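Local coordinates for protein cytochrome c, putative (PDB 1SP3) that is an octaheme cytochrome c that probably acts as a respiratory tetrathionate reductase, passing electrons along its hemes, at residues 233-245 / 279-291. Numbering follows the deposited sequence.
With HEC (heme c), chain I.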
ATOM      1  N   GLN A 233     -10.485  -0.659 -14.890  1.00 25.08           N
ATOM      2  CA  GLN A 233      -9.541  -1.545 -14.188  1.00 22.98           C
ATOM      3  C   GLN A 233     -10.106  -2.947 -14.054  1.00 24.72           C
ATOM      4  O   GLN A 233      -9.393  -3.916 -14.133  1.00 25.87           O
ATOM      5  CB  GLN A 233      -9.298  -0.971 -12.773  1.00 22.99           C
ATOM      6  CG  GLN A 233      -8.379   0.297 -12.751  1.00 19.90           C
ATOM      7  CD  GLN A 233      -9.150   1.549 -12.782  1.00 26.13           C
ATOM      8  OE1 GLN A 233     -10.269   1.598 -13.356  1.00 22.43           O
ATOM      9  NE2 GLN A 233      -8.621   2.589 -12.106  1.00 25.73           N
ATOM     10  N   THR A 234     -11.410  -3.102 -13.856  1.00 24.58           N
ATOM     11  CA  THR A 234     -11.978  -4.460 -13.746  1.00 23.48           C
ATOM     12  C   THR A 234     -11.724  -5.373 -14.940  1.00 24.27           C
ATOM     13  O   THR A 234     -11.235  -6.510 -14.811  1.00 23.32           O
ATOM     14  CB  THR A 234     -13.490  -4.309 -13.385  1.00 25.25           C
ATOM     15  OG1 THR A 234     -13.571  -3.741 -12.079  1.00 26.00           O
ATOM     16  CG2 THR A 234     -14.258  -5.712 -13.287  1.00 23.74           C
ATOM     17  N   CYS A 235     -12.066  -4.913 -16.146  1.00 23.77           N
ATOM     18  CA  CYS A 235     -11.818  -5.745 -17.331  1.00 23.53           C
ATOM     19  C   CYS A 235     -10.334  -5.865 -17.744  1.00 22.90           C
ATOM     20  O   CYS A 235      -9.895  -6.874 -18.282  1.00 24.47           O
ATOM     21  CB  CYS A 235     -12.672  -5.225 -18.479  1.00 24.99           C
ATOM     22  SG  CYS A 235     -14.459  -5.472 -18.069  1.00 26.39           S
ATOM     23  N   HIS A 236      -9.561  -4.831 -17.472  1.00 22.71           N
ATOM     24  CA  HIS A 236      -8.235  -4.663 -18.034  1.00 23.39           C
ATOM     25  C   HIS A 236      -7.116  -5.039 -17.108  1.00 23.35           C
ATOM     26  O   HIS A 236      -5.945  -5.043 -17.511  1.00 23.99           O
ATOM     27  CB  HIS A 236      -8.106  -3.226 -18.472  1.00 24.38           C
ATOM     28  CG  HIS A 236      -8.883  -2.961 -19.725  1.00 29.09           C
ATOM     29  ND1 HIS A 236      -8.559  -3.581 -20.915  1.00 28.45           N
ATOM     30  CD2 HIS A 236      -9.984  -2.223 -19.971  1.00 29.95           C
ATOM     31  CE1 HIS A 236      -9.415  -3.219 -21.841  1.00 29.69           C
ATOM     32  NE2 HIS A 236     -10.254  -2.354 -21.313  1.00 30.27           N
ATOM     33  N   ILE A 237      -7.451  -5.358 -15.852  1.00 23.99           N
ATOM     34  CA  ILE A 237      -6.486  -6.045 -14.987  1.00 23.40           C
ATOM     35  C   ILE A 237      -7.022  -7.409 -14.523  1.00 24.76           C
ATOM     36  O   ILE A 237      -7.418  -7.563 -13.354  1.00 25.99           O
ATOM     37  CB  ILE A 237      -6.070  -5.119 -13.770  1.00 24.92           C
ATOM     38  CG1 ILE A 237      -5.895  -3.632 -14.142  1.00 22.80           C
ATOM     39  CG2 ILE A 237      -4.736  -5.642 -13.123  1.00 24.91           C
ATOM     40  CD1 ILE A 237      -5.598  -2.708 -12.891  1.00 19.42           C
ATOM     41  N   PRO A 238      -7.046  -8.433 -15.406  1.00 25.42           N
ATOM     42  CA  PRO A 238      -7.632  -9.755 -15.064  1.00 24.37           C
ATOM     43  C   PRO A 238      -6.802 -10.477 -14.023  1.00 26.42           C
ATOM     44  O   PRO A 238      -7.348 -11.381 -13.362  1.00 27.20           O
ATOM     45  CB  PRO A 238      -7.556 -10.563 -16.373  1.00 26.32           C
ATOM     46  CG  PRO A 238      -6.442  -9.719 -17.300  1.00 23.73           C
ATOM     47  CD  PRO A 238      -6.547  -8.348 -16.802  1.00 25.11           C
ATOM     48  N   PHE A 239      -5.524 -10.117 -13.857  1.00 25.44           N
ATOM     49  CA  PHE A 239      -4.653 -10.770 -12.854  1.00 25.76           C
ATOM     50  C   PHE A 239      -3.635  -9.783 -12.266  1.00 26.52           C
ATOM     51  O   PHE A 239      -3.117  -8.877 -12.993  1.00 27.63           O
ATOM     52  CB  PHE A 239      -3.868 -11.941 -13.452  1.00 23.46           C
ATOM     53  CG  PHE A 239      -4.765 -13.081 -13.978  1.00 26.51           C
ATOM     54  CD1 PHE A 239      -5.104 -13.155 -15.346  1.00 25.97           C
ATOM     55  CD2 PHE A 239      -5.288 -14.039 -13.095  1.00 23.80           C
ATOM     56  CE1 PHE A 239      -5.882 -14.266 -15.850  1.00 30.20           C
ATOM     57  CE2 PHE A 239      -6.086 -15.152 -13.567  1.00 34.21           C
ATOM     58  CZ  PHE A 239      -6.372 -15.271 -14.962  1.00 30.47           C
ATOM     59  N   PHE A 240      -3.325  -9.980 -10.976  1.00 27.06           N
ATOM     60  CA  PHE A 240      -2.160  -9.386 -10.379  1.00 26.61           C
ATOM     61  C   PHE A 240      -1.196 -10.475  -9.818  1.00 26.86           C
ATOM     62  O   PHE A 240      -1.460 -11.698  -9.916  1.00 25.65           O
ATOM     63  CB  PHE A 240      -2.632  -8.373  -9.353  1.00 26.65           C
ATOM     64  CG  PHE A 240      -3.292  -8.984  -8.161  1.00 28.34           C
ATOM     65  CD1 PHE A 240      -2.546  -9.344  -7.065  1.00 29.08           C
ATOM     66  CD2 PHE A 240      -4.679  -9.113  -8.093  1.00 29.32           C
ATOM     67  CE1 PHE A 240      -3.167  -9.870  -5.932  1.00 28.07           C
ATOM     68  CE2 PHE A 240      -5.309  -9.666  -6.988  1.00 23.49           C
ATOM     69  CZ  PHE A 240      -4.588 -10.029  -5.914  1.00 27.41           C
ATOM     70  N   ALA A 241      -0.084 -10.049  -9.216  1.00 27.82           N
ATOM     71  CA  ALA A 241       0.984 -10.986  -8.815  1.00 30.74           C
ATOM     72  C   ALA A 241       1.278 -11.924 -10.013  1.00 31.79           C
ATOM     73  O   ALA A 241       1.310 -13.122  -9.907  1.00 34.28           O
ATOM     74  CB  ALA A 241       0.570 -11.810  -7.564  1.00 29.80           C
ATOM     75  N   LYS A 242       1.410 -11.344 -11.177  1.00 33.26           N
ATOM     76  CA  LYS A 242       1.630 -12.111 -12.381  1.00 33.72           C
ATOM     77  C   LYS A 242       2.944 -12.855 -12.367  1.00 34.43           C
ATOM     78  O   LYS A 242       3.026 -13.924 -12.948  1.00 36.16           O
ATOM     79  CB  LYS A 242       1.605 -11.151 -13.547  1.00 32.19           C
ATOM     80  CG  LYS A 242       0.256 -10.750 -14.035  1.00 32.67           C
ATOM     81  CD  LYS A 242       0.442  -9.582 -15.078  1.00 35.18           C
ATOM     82  CE  LYS A 242      -0.885  -9.179 -15.619  1.00 32.43           C
ATOM     83  NZ  LYS A 242      -0.802  -8.143 -16.695  1.00 30.40           N
ATOM     84  N   ASN A 243       3.994 -12.295 -11.748  1.00 34.94           N
ATOM     85  CA  ASN A 243       5.363 -12.808 -11.945  1.00 36.64           C
ATOM     86  C   ASN A 243       5.965 -13.480 -10.715  1.00 38.79           C
ATOM     87  O   ASN A 243       6.944 -14.204 -10.837  1.00 38.92           O
ATOM     88  CB  ASN A 243       6.304 -11.717 -12.458  1.00 35.36           C
ATOM     89  CG  ASN A 243       5.847 -11.176 -13.806  1.00 38.27           C
ATOM     90  OD1 ASN A 243       5.419 -11.939 -14.681  1.00 38.86           O
ATOM     91  ND2 ASN A 243       5.840  -9.866 -13.946  1.00 40.14           N
ATOM     92  N   GLU A 244       5.344 -13.234  -9.566  1.00 38.97           N
ATOM     93  CA  GLU A 244       5.907 -13.501  -8.242  1.00 40.21           C
ATOM     94  C   GLU A 244       4.705 -13.655  -7.232  1.00 37.41           C
ATOM     95  O   GLU A 244       3.839 -12.803  -7.225  1.00 36.09           O
ATOM     96  CB  GLU A 244       6.668 -12.241  -7.886  1.00 41.22           C
ATOM     97  CG  GLU A 244       7.732 -12.337  -6.816  1.00 51.41           C
ATOM     98  CD  GLU A 244       8.899 -11.433  -7.176  1.00 63.10           C
ATOM     99  OE1 GLU A 244       8.663 -10.178  -7.340  1.00 65.76           O
ATOM    100  OE2 GLU A 244      10.035 -11.985  -7.350  1.00 65.05           O
ATOM    101  N   PRO A 245       4.750 -14.644  -6.318  1.00 35.65           N
ATOM    102  CA  PRO A 245       3.695 -14.862  -5.303  1.00 33.14           C
ATOM    103  C   PRO A 245       3.523 -13.652  -4.402  1.00 32.04           C
ATOM    104  O   PRO A 245       4.534 -13.046  -4.126  1.00 29.27           O
ATOM    105  CB  PRO A 245       4.239 -16.061  -4.468  1.00 33.72           C
ATOM    106  CG  PRO A 245       5.214 -16.753  -5.402  1.00 34.30           C
ATOM    107  CD  PRO A 245       5.863 -15.618  -6.183  1.00 35.80           C
ATOM    108  N   VAL A 279      -0.238 -17.940   3.471  1.00 31.42           N
ATOM    109  CA  VAL A 279      -0.637 -18.552   2.199  1.00 30.98           C
ATOM    110  C   VAL A 279      -0.212 -17.524   1.119  1.00 31.45           C
ATOM    111  O   VAL A 279      -0.422 -16.326   1.271  1.00 29.73           O
ATOM    112  CB  VAL A 279      -2.161 -18.855   2.166  1.00 32.46           C
ATOM    113  CG1 VAL A 279      -2.573 -19.525   0.829  1.00 32.98           C
ATOM    114  CG2 VAL A 279      -2.595 -19.777   3.390  1.00 30.47           C
ATOM    115  N   TRP A 280       0.473 -18.007   0.102  1.00 30.22           N
ATOM    116  CA  TRP A 280       0.918 -17.239  -0.971  1.00 30.99           C
ATOM    117  C   TRP A 280       0.197 -17.675  -2.175  1.00 32.08           C
ATOM    118  O   TRP A 280      -0.228 -18.838  -2.246  1.00 31.25           O
ATOM    119  CB  TRP A 280       2.384 -17.530  -1.188  1.00 31.22           C
ATOM    120  CG  TRP A 280       3.237 -17.085  -0.022  1.00 30.19           C
ATOM    121  CD1 TRP A 280       3.512 -17.796   1.122  1.00 26.24           C
ATOM    122  CD2 TRP A 280       3.938 -15.836   0.091  1.00 30.42           C
ATOM    123  NE1 TRP A 280       4.313 -17.032   1.945  1.00 35.13           N
ATOM    124  CE2 TRP A 280       4.626 -15.847   1.316  1.00 30.06           C
ATOM    125  CE3 TRP A 280       4.065 -14.707  -0.735  1.00 31.07           C
ATOM    126  CZ2 TRP A 280       5.442 -14.762   1.742  1.00 31.29           C
ATOM    127  CZ3 TRP A 280       4.855 -13.604  -0.293  1.00 33.81           C
ATOM    128  CH2 TRP A 280       5.528 -13.643   0.919  1.00 30.77           C
ATOM    129  N   GLU A 281       0.056 -16.750  -3.142  1.00 33.49           N
ATOM    130  CA  GLU A 281      -0.595 -17.070  -4.442  1.00 31.75           C
ATOM    131  C   GLU A 281       0.050 -16.249  -5.534  1.00 32.13           C
ATOM    132  O   GLU A 281       0.493 -15.095  -5.309  1.00 31.59           O
ATOM    133  CB  GLU A 281      -2.080 -16.812  -4.414  1.00 31.35           C
ATOM    134  CG  GLU A 281      -2.847 -17.642  -5.445  1.00 36.37           C
ATOM    135  CD  GLU A 281      -4.336 -17.291  -5.590  1.00 40.09           C
ATOM    136  OE1 GLU A 281      -4.975 -16.889  -4.576  1.00 38.28           O
ATOM    137  OE2 GLU A 281      -4.869 -17.441  -6.746  1.00 39.83           O
ATOM    138  N   LYS A 282       0.167 -16.871  -6.718  1.00 31.20           N
ATOM    139  CA  LYS A 282       0.690 -16.188  -7.866  1.00 30.08           C
ATOM    140  C   LYS A 282      -0.444 -16.150  -8.956  1.00 29.28           C
ATOM    141  O   LYS A 282      -1.272 -17.040  -8.997  1.00 26.85           O
ATOM    142  CB  LYS A 282       1.841 -17.067  -8.347  1.00 31.85           C
ATOM    143  CG  LYS A 282       2.999 -16.360  -9.030  1.00 37.83           C
ATOM    144  CD  LYS A 282       3.855 -17.338  -9.896  1.00 41.65           C
ATOM    145  CE  LYS A 282       3.719 -17.022 -11.369  1.00 48.61           C
ATOM    146  NZ  LYS A 282       5.024 -17.288 -12.072  1.00 53.54           N
ATOM    147  N   MET A 283      -0.455 -15.147  -9.824  1.00 28.13           N
ATOM    148  CA  MET A 283      -1.420 -15.067 -10.897  1.00 29.58           C
ATOM    149  C   MET A 283      -2.877 -14.991 -10.328  1.00 30.00           C
ATOM    150  O   MET A 283      -3.718 -15.908 -10.534  1.00 28.89           O
ATOM    151  CB  MET A 283      -1.166 -16.192 -11.932  1.00 31.68           C
ATOM    152  CG  MET A 283      -1.698 -15.843 -13.335  1.00 35.89           C
ATOM    153  SD  MET A 283      -0.850 -14.421 -14.226  1.00 46.57           S
ATOM    154  CE  MET A 283      -1.868 -14.567 -15.643  1.00 46.88           C
ATOM    155  N   VAL A 284      -3.137 -13.890  -9.572  1.00 27.75           N
ATOM    156  CA  VAL A 284      -4.286 -13.814  -8.701  1.00 28.75           C
ATOM    157  C   VAL A 284      -5.419 -13.010  -9.332  1.00 28.51           C
ATOM    158  O   VAL A 284      -5.193 -11.849  -9.817  1.00 29.01           O
ATOM    159  CB  VAL A 284      -3.894 -13.195  -7.339  1.00 28.55           C
ATOM    160  CG1 VAL A 284      -5.011 -13.336  -6.336  1.00 30.01           C
ATOM    161  CG2 VAL A 284      -2.649 -13.917  -6.764  1.00 30.90           C
ATOM    162  N   LYS A 285      -6.611 -13.589  -9.335  1.00 26.02           N
ATOM    163  CA  LYS A 285      -7.759 -12.818  -9.709  1.00 26.91           C
ATOM    164  C   LYS A 285      -8.095 -11.917  -8.569  1.00 28.33           C
ATOM    165  O   LYS A 285      -8.070 -12.275  -7.362  1.00 28.53           O
ATOM    166  CB  LYS A 285      -8.953 -13.710  -9.989  1.00 28.46           C
ATOM    167  CG  LYS A 285      -8.722 -14.677 -11.171  1.00 27.41           C
ATOM    168  CD  LYS A 285      -9.855 -15.688 -11.233  1.00 34.64           C
ATOM    169  CE  LYS A 285      -9.666 -16.561 -12.515  1.00 36.74           C
ATOM    170  NZ  LYS A 285     -10.426 -17.854 -12.454  1.00 42.31           N
ATOM    171  N   PRO A 286      -8.435 -10.696  -8.941  1.00 28.04           N
ATOM    172  CA  PRO A 286      -8.983  -9.747  -7.974  1.00 26.73           C
ATOM    173  C   PRO A 286     -10.366 -10.203  -7.484  1.00 27.47           C
ATOM    174  O   PRO A 286     -11.008 -10.969  -8.143  1.00 26.54           O
ATOM    175  CB  PRO A 286      -9.139  -8.462  -8.803  1.00 27.05           C
ATOM    176  CG  PRO A 286      -8.182  -8.582  -9.928  1.00 23.63           C
ATOM    177  CD  PRO A 286      -8.206 -10.078 -10.271  1.00 27.88           C
ATOM    178  N   GLN A 287     -10.764  -9.727  -6.313  1.00 27.24           N
ATOM    179  CA  GLN A 287     -12.186  -9.638  -5.887  1.00 30.09           C
ATOM    180  C   GLN A 287     -12.837  -8.362  -6.351  1.00 27.45           C
ATOM    181  O   GLN A 287     -12.204  -7.360  -6.434  1.00 25.49           O
ATOM    182  CB  GLN A 287     -12.228  -9.545  -4.351  1.00 31.39           C
ATOM    183  CG  GLN A 287     -11.455 -10.659  -3.826  1.00 35.76           C
ATOM    184  CD  GLN A 287     -12.378 -11.705  -3.545  1.00 45.95           C
ATOM    185  OE1 GLN A 287     -12.624 -12.568  -4.418  1.00 50.61           O
ATOM    186  NE2 GLN A 287     -13.045 -11.592  -2.385  1.00 44.24           N
ATOM    187  N   TYR A 288     -14.126  -8.400  -6.634  1.00 27.99           N
ATOM    188  CA  TYR A 288     -14.763  -7.192  -7.216  1.00 27.59           C
ATOM    189  C   TYR A 288     -15.695  -6.543  -6.227  1.00 26.51           C
ATOM    190  O   TYR A 288     -16.441  -7.249  -5.549  1.00 29.84           O
ATOM    191  CB  TYR A 288     -15.468  -7.601  -8.484  1.00 24.46           C
ATOM    192  CG  TYR A 288     -14.394  -8.190  -9.425  1.00 27.75           C
ATOM    193  CD1 TYR A 288     -14.216  -9.577  -9.552  1.00 30.71           C
ATOM    194  CD2 TYR A 288     -13.548  -7.361 -10.126  1.00 25.18           C
ATOM    195  CE1 TYR A 288     -13.226 -10.126 -10.379  1.00 25.90           C
ATOM    196  CE2 TYR A 288     -12.577  -7.873 -10.952  1.00 26.22           C
ATOM    197  CZ  TYR A 288     -12.447  -9.239 -11.095  1.00 24.59           C
ATOM    198  OH  TYR A 288     -11.432  -9.705 -11.854  1.00 22.76           O
ATOM    199  N   ALA A 289     -15.746  -5.238  -6.185  1.00 23.56           N
ATOM    200  CA  ALA A 289     -16.687  -4.650  -5.253  1.00 23.52           C
ATOM    201  C   ALA A 289     -17.145  -3.301  -5.749  1.00 23.70           C
ATOM    202  O   ALA A 289     -16.369  -2.615  -6.419  1.00 22.56           O
ATOM    203  CB  ALA A 289     -16.134  -4.618  -3.795  1.00 19.25           C
ATOM    204  N   TRP A 290     -18.408  -2.947  -5.472  1.00 24.30           N
ATOM    205  CA  TRP A 290     -18.838  -1.573  -5.598  1.00 25.45           C
ATOM    206  C   TRP A 290     -17.901  -0.609  -4.901  1.00 26.38           C
ATOM    207  O   TRP A 290     -17.495  -0.819  -3.732  1.00 26.61           O
ATOM    208  CB  TRP A 290     -20.284  -1.352  -5.093  1.00 27.03           C
ATOM    209  CG  TRP A 290     -21.292  -2.076  -5.930  1.00 24.73           C
ATOM    210  CD1 TRP A 290     -21.979  -3.223  -5.605  1.00 21.00           C
ATOM    211  CD2 TRP A 290     -21.640  -1.758  -7.276  1.00 25.44           C
ATOM    212  NE1 TRP A 290     -22.755  -3.622  -6.668  1.00 24.20           N
ATOM    213  CE2 TRP A 290     -22.544  -2.760  -7.719  1.00 24.58           C
ATOM    214  CE3 TRP A 290     -21.250  -0.734  -8.177  1.00 23.32           C
ATOM    215  CZ2 TRP A 290     -23.115  -2.733  -8.972  1.00 24.52           C
ATOM    216  CZ3 TRP A 290     -21.820  -0.692  -9.390  1.00 22.84           C
ATOM    217  CH2 TRP A 290     -22.729  -1.691  -9.800  1.00 26.80           C
ATOM    218  N   TYR A 291     -17.542   0.457  -5.615  1.00 25.81           N
ATOM    219  CA  TYR A 291     -16.705   1.464  -5.002  1.00 24.03           C
ATOM    220  C   TYR A 291     -17.110   2.808  -5.511  1.00 24.69           C
ATOM    221  O   TYR A 291     -17.065   3.051  -6.722  1.00 23.16           O
ATOM    222  CB  TYR A 291     -15.215   1.195  -5.325  1.00 25.06           C
ATOM    223  CG  TYR A 291     -14.179   2.197  -4.753  1.00 25.06           C
ATOM    224  CD1 TYR A 291     -14.085   2.452  -3.367  1.00 26.08           C
ATOM    225  CD2 TYR A 291     -13.303   2.883  -5.606  1.00 28.84           C
ATOM    226  CE1 TYR A 291     -13.136   3.353  -2.869  1.00 26.75           C
ATOM    227  CE2 TYR A 291     -12.331   3.805  -5.096  1.00 28.39           C
ATOM    228  CZ  TYR A 291     -12.258   3.988  -3.714  1.00 27.65           C
ATOM    229  OH  TYR A 291     -11.361   4.919  -3.232  1.00 32.79           O
TER
HETATM  230 FE   HEC I 807     -11.656  -1.878 -22.648  1.00 32.23          FE
HETATM  231  CHA HEC I 807     -10.231  -3.030 -25.329  1.00 27.19           C
HETATM  232  CHB HEC I 807      -9.675   0.892 -22.634  1.00 23.70           C
HETATM  233  CHC HEC I 807     -13.626  -0.363 -20.124  1.00 22.92           C
HETATM  234  CHD HEC I 807     -13.370  -4.749 -22.137  1.00 19.50           C
HETATM  235  NA  HEC I 807     -10.195  -1.110 -23.836  1.00 32.09           N
HETATM  236  C1A HEC I 807      -9.824  -1.769 -24.967  1.00 29.80           C
HETATM  237  C2A HEC I 807      -8.786  -0.964 -25.566  1.00 30.16           C
HETATM  238  C3A HEC I 807      -8.616   0.151 -24.857  1.00 27.81           C
HETATM  239  C4A HEC I 807      -9.482   0.048 -23.698  1.00 27.86           C
HETATM  240  CMA HEC I 807      -7.630   1.303 -25.216  1.00 29.34           C
HETATM  241  CAA HEC I 807      -8.103  -1.316 -26.912  1.00 33.13           C
HETATM  242  CBA HEC I 807      -9.085  -0.844 -27.992  1.00 34.35           C
HETATM  243  CGA HEC I 807      -8.594  -1.282 -29.359  1.00 39.93           C
HETATM  244  O1A HEC I 807      -7.644  -0.699 -29.864  1.00 41.57           O
HETATM  245  O2A HEC I 807      -9.115  -2.270 -29.910  1.00 43.18           O
HETATM  246  NB  HEC I 807     -11.678  -0.114 -21.607  1.00 27.09           N
HETATM  247  C1B HEC I 807     -10.684   0.836 -21.717  1.00 25.59           C
HETATM  248  C2B HEC I 807     -10.979   1.890 -20.829  1.00 26.56           C
HETATM  249  C3B HEC I 807     -12.083   1.587 -20.191  1.00 23.13           C
HETATM  250  C4B HEC I 807     -12.546   0.327 -20.652  1.00 27.57           C
HETATM  251  CMB HEC I 807     -10.158   3.193 -20.764  1.00 26.19           C
HETATM  252  CAB HEC I 807     -12.833   2.474 -19.174  1.00 26.45           C
HETATM  253  CBB HEC I 807     -13.195   3.651 -19.745  1.00 24.64           C
HETATM  254  NC  HEC I 807     -13.211  -2.440 -21.352  1.00 27.26           N
HETATM  255  C1C HEC I 807     -13.793  -1.689 -20.358  1.00 23.26           C
HETATM  256  C2C HEC I 807     -14.695  -2.521 -19.663  1.00 27.36           C
HETATM  257  C3C HEC I 807     -14.616  -3.770 -20.216  1.00 27.80           C
HETATM  258  C4C HEC I 807     -13.672  -3.712 -21.306  1.00 25.27           C
HETATM  259  CMC HEC I 807     -15.508  -2.016 -18.452  1.00 25.82           C
HETATM  260  CAC HEC I 807     -15.372  -5.077 -19.780  1.00 25.52           C
HETATM  261  CBC HEC I 807     -16.710  -5.161 -19.449  1.00 17.20           C
HETATM  262  ND  HEC I 807     -11.799  -3.627 -23.518  1.00 28.32           N
HETATM  263  C1D HEC I 807     -12.546  -4.721 -23.194  1.00 26.37           C
HETATM  264  C2D HEC I 807     -12.361  -5.774 -24.172  1.00 21.55           C
HETATM  265  C3D HEC I 807     -11.321  -5.253 -25.063  1.00 26.40           C
HETATM  266  C4D HEC I 807     -11.073  -3.907 -24.656  1.00 28.81           C
HETATM  267  CMD HEC I 807     -13.014  -7.215 -24.135  1.00 19.63           C
HETATM  268  CAD HEC I 807     -10.693  -5.965 -26.340  1.00 33.17           C
HETATM  269  CBD HEC I 807     -11.706  -5.688 -27.471  1.00 37.37           C
HETATM  270  CGD HEC I 807     -11.138  -4.495 -28.220  1.00 45.85           C
HETATM  271  O1D HEC I 807      -9.906  -4.576 -28.645  1.00 44.87           O
HETATM  272  O2D HEC I 807     -11.899  -3.456 -28.398  1.00 45.47           O
HETATM  273  O   HOH W   1     -10.081  -7.922 -12.998  1.00 29.40           O
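One water is gripped three ways across this contact: it donates to Thr234 O and to Ile237 O and accepts from Tyr288 OH, the last at 2.5 Å. The two carbonyls belong to the last turn of helix 232-236 and to the first residue after it, so the tyrosine reaches them through the water; its hydroxyl also bonds Arg420, which holds Pro238 O as well. Beside this bridge, Thr234 CG2 touches Tyr288 CE2 obliquely at 3.6 Å.

Farther along, Phe240 and Val284 form a single antiparallel hydrogen-bonded bridge. Phe240 N donates to Val284 O at 2.9 Å, in the carbonyl plane, and Val284 N returns a nearly straight bond (173°) to Phe240 O. Met283 N adds a 2.7 Å bond to Ala241 O, approaching from above that carbonyl's plane. With CG lodged between its backbone N and carbonyl carbon (chi1 69°), Phe240 turns one ring face to Val284, whose CB sits 3.7 Å from the centroid in a CH-pi contact, while Pro286 CA meets the ring edge. Replacing Phe240 with an alanine would probably strip Val284 CB of its CH-pi partner and open a gap between Val284 and Pro286 beside the bridge. Met283, bent at chi2 (66°), lays CE over a face of Phe239, 3.9 Å from the centroid, with SD oblique to the ring: a Met-aromatic contact.

The helical end of 233-245 carries the final Cys-His of a CXXCH heme-attachment motif: Cys235 SG is bonded to the heme's CAC, and the next residue, His236, ligates iron through NE2 opposite His218, giving the bis-histidine coordination common in multiheme cytochromes c.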